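DNA repair protein XRCC1 (Homo sapiens, PDB 3LQC) acts as a scaffold in DNA single-strand break repair, assembling repair complexes, binding poly-ADP-ribose and restraining PARP1, with its N-terminal domain present here. Local coordinates at residues 68-73 and 128-133. Residues are numbered along the deposited sequence; the frame is centred on the assembly and turned at random.
Sequences VEVLVG and VKIVCS. With CO3 (carbonate ion), chain D.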
ATOM      1  N   VAL A  68       7.494  10.349  -6.372  1.00 19.92           N
ATOM      2  CA  VAL A  68       8.651  11.214  -6.180  1.00 16.70           C
ATOM      3  C   VAL A  68       9.289  10.903  -4.837  1.00 18.70           C
ATOM      4  O   VAL A  68       8.591  10.680  -3.848  1.00 16.12           O
ATOM      5  CB  VAL A  68       8.282  12.703  -6.227  1.00 15.80           C
ATOM      6  CG1 VAL A  68       9.534  13.546  -6.145  1.00 16.75           C
ATOM      7  CG2 VAL A  68       7.516  13.029  -7.490  1.00 14.35           C
ATOM      8  N   GLU A  69      10.618  10.872  -4.809  1.00 16.50           N
ATOM      9  CA  GLU A  69      11.357  10.615  -3.581  1.00 16.36           C
ATOM     10  C   GLU A  69      12.474  11.644  -3.443  1.00 19.55           C
ATOM     11  O   GLU A  69      13.078  12.041  -4.437  1.00 17.98           O
ATOM     12  CB  GLU A  69      11.951   9.208  -3.619  1.00 17.15           C
ATOM     13  CG  GLU A  69      12.742   8.796  -2.389  1.00 16.17           C
ATOM     14  CD  GLU A  69      13.530   7.529  -2.631  1.00 17.28           C
ATOM     15  OE1 GLU A  69      13.855   6.821  -1.653  1.00 17.43           O
ATOM     16  OE2 GLU A  69      13.807   7.232  -3.812  1.00 14.42           O
ATOM     17  N   VAL A  70      12.747  12.082  -2.218  1.00 17.24           N
ATOM     18  CA  VAL A  70      13.855  12.999  -2.000  1.00 16.77           C
ATOM     19  C   VAL A  70      14.845  12.391  -1.033  1.00 15.70           C
ATOM     20  O   VAL A  70      14.488  12.026   0.082  1.00 21.53           O
ATOM     21  CB  VAL A  70      13.395  14.387  -1.493  1.00 18.72           C
ATOM     22  CG1 VAL A  70      14.604  15.291  -1.237  1.00 14.31           C
ATOM     23  CG2 VAL A  70      12.468  15.038  -2.504  1.00 19.15           C
ATOM     24  N   LEU A  71      16.089  12.266  -1.477  1.00 13.48           N
ATOM     25  CA  LEU A  71      17.154  11.758  -0.630  1.00 16.14           C
ATOM     26  C   LEU A  71      18.226  12.829  -0.458  1.00 16.78           C
ATOM     27  O   LEU A  71      18.344  13.751  -1.275  1.00 18.05           O
ATOM     28  CB  LEU A  71      17.750  10.470  -1.207  1.00 12.85           C
ATOM     29  CG  LEU A  71      16.747   9.394  -1.629  1.00 16.66           C
ATOM     30  CD1 LEU A  71      16.383   9.549  -3.101  1.00 15.15           C
ATOM     31  CD2 LEU A  71      17.282   7.983  -1.351  1.00 13.34           C
ATOM     32  N   VAL A  72      19.005  12.710   0.604  1.00 14.77           N
ATOM     33  CA  VAL A  72      20.032  13.701   0.896  1.00 17.04           C
ATOM     34  C   VAL A  72      21.342  13.003   1.155  1.00 16.57           C
ATOM     35  O   VAL A  72      21.367  11.840   1.541  1.00 18.78           O
ATOM     36  CB  VAL A  72      19.672  14.546   2.119  1.00 18.35           C
ATOM     37  CG1 VAL A  72      18.695  15.637   1.722  1.00 14.85           C
ATOM     38  CG2 VAL A  72      19.092  13.657   3.215  1.00 13.83           C
ATOM     39  N   GLY A  73      22.437  13.711   0.929  1.00 17.44           N
ATOM     40  CA  GLY A  73      23.749  13.126   1.115  1.00 18.54           C
ATOM     41  C   GLY A  73      24.756  14.168   1.554  1.00 20.74           C
ATOM     42  O   GLY A  73      24.522  15.371   1.445  1.00 20.22           O
ATOM     43  N   VAL A 128      21.283  16.852  -2.697  1.00 17.73           N
ATOM     44  CA  VAL A 128      19.854  16.602  -2.734  1.00 14.99           C
ATOM     45  C   VAL A 128      19.492  15.845  -4.019  1.00 19.43           C
ATOM     46  O   VAL A 128      19.676  16.342  -5.131  1.00 15.69           O
ATOM     47  CB  VAL A 128      19.037  17.903  -2.641  1.00 17.61           C
ATOM     48  CG1 VAL A 128      17.584  17.582  -2.346  1.00 19.89           C
ATOM     49  CG2 VAL A 128      19.598  18.817  -1.551  1.00 18.62           C
ATOM     50  N   LYS A 129      18.976  14.635  -3.855  1.00 17.52           N
ATOM     51  CA  LYS A 129      18.589  13.813  -4.984  1.00 16.91           C
ATOM     52  C   LYS A 129      17.073  13.695  -5.029  1.00 17.51           C
ATOM     53  O   LYS A 129      16.447  13.213  -4.076  1.00 17.42           O
ATOM     54  CB  LYS A 129      19.234  12.426  -4.876  1.00 14.28           C
ATOM     55  CG  LYS A 129      18.819  11.463  -5.966  1.00 14.99           C
ATOM     56  CD  LYS A 129      19.504  10.117  -5.804  1.00 16.72           C
ATOM     57  CE  LYS A 129      21.000  10.229  -6.002  1.00 16.68           C
ATOM     58  NZ  LYS A 129      21.616   8.896  -6.230  1.00 19.29           N
ATOM     59  N   ILE A 130      16.485  14.149  -6.129  1.00 15.68           N
ATOM     60  CA  ILE A 130      15.044  14.031  -6.327  1.00 16.93           C
ATOM     61  C   ILE A 130      14.769  12.957  -7.385  1.00 18.82           C
ATOM     62  O   ILE A 130      15.207  13.083  -8.527  1.00 15.47           O
ATOM     63  CB  ILE A 130      14.417  15.367  -6.760  1.00 14.61           C
ATOM     64  CG1 ILE A 130      14.638  16.439  -5.691  1.00 18.32           C
ATOM     65  CG2 ILE A 130      12.945  15.201  -7.027  1.00 13.92           C
ATOM     66  CD1 ILE A 130      15.947  17.189  -5.828  1.00 19.35           C
ATOM     67  N   VAL A 131      14.064  11.899  -7.001  1.00 16.34           N
ATOM     68  CA  VAL A 131      13.813  10.790  -7.918  1.00 16.44           C
ATOM     69  C   VAL A 131      12.366  10.759  -8.377  1.00 14.79           C
ATOM     70  O   VAL A 131      11.453  10.691  -7.564  1.00 16.54           O
ATOM     71  CB  VAL A 131      14.180   9.433  -7.285  1.00 14.74           C
ATOM     72  CG1 VAL A 131      14.146   8.330  -8.341  1.00 13.85           C
ATOM     73  CG2 VAL A 131      15.552   9.505  -6.641  1.00 12.50           C
ATOM     74  N   CYS A 132      12.164  10.812  -9.689  1.00 16.54           N
ATOM     75  CA  CYS A 132      10.827  10.760 -10.265  1.00 14.05           C
ATOM     76  C   CYS A 132      10.607   9.423 -10.951  1.00 13.57           C
ATOM     77  O   CYS A 132      11.357   9.032 -11.842  1.00 18.55           O
ATOM     78  CB  CYS A 132      10.638  11.896 -11.268  1.00 17.54           C
ATOM     79  SG  CYS A 132      10.761  13.551 -10.577  1.00 19.00           S
ATOM     80  N   SER A 133       9.578   8.706 -10.536  1.00 17.18           N
ATOM     81  CA  SER A 133       9.296   7.406 -11.129  1.00 16.92           C
ATOM     82  C   SER A 133       7.971   7.433 -11.857  1.00 15.91           C
ATOM     83  O   SER A 133       6.974   7.934 -11.334  1.00 16.45           O
ATOM     84  CB  SER A 133       9.287   6.318 -10.065  1.00 14.82           C
ATOM     85  OG  SER A 133      10.591   6.075  -9.586  1.00 21.07           O
TER
HETATM   86  C   CO3 D 190      19.942   7.495  -8.746  1.00 20.80           C
HETATM   87  O1  CO3 D 190      19.974   8.752  -9.075  1.00 24.13           O
HETATM   88  O2  CO3 D 190      20.894   7.004  -8.005  1.00 21.95           O
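L71 and K129 face each other as a hydrogen-bonded antiparallel pair, a worked example of how one strand pairing serves two unlike faces. Each backbone N reaches the other residue's O at 2.8 Å with a nearly straight N-H...O angle of 170°, and E69 and V131 make the same pair of bonds two residues along, the one from E69 N to V131 O being less straight. V68, V128 and I130 pack on L144 and F149 of strand 143-150 in the second sheet of the β-sandwich; V70 shares their face and touches L88, with its CG1 against V128 CG1 at 3.9 Å.

E69, L71, K129 and V131 occupy the other face, and K129 can be traced outward. Its CB lies 3.9 Å from L71 O. CG stands anti to the backbone N (chi1 176°), and CD passes L71 CD1 at 4.2 Å while also nearing carbonate O1. The chain then bends at chi3 (-66°), carrying CE past the carbonate and NZ to a hydrogen bond of 2.7 Å with carbonate O2. Y84 makes a cation-pi contact with K129; R7 and S44 also bind the anion, probably derived from the crystallisation liquor. A methionine in place of K129 would probably leave carbonate O2 without this charged donor and weaken the pocket's hold on the anion. Alongside, L71 CD1 meets V131 CG2 at 3.6 Å, and a chain of another protein packs on both side chains, while its backbone hydrogen-bonds E69 OE2. The chemistry thus divides by face: mainly branched aliphatic side chains pack against the second sheet, whereas the opposite face mixes apolar and charged groups, and here takes up a carbonate and meets another protein.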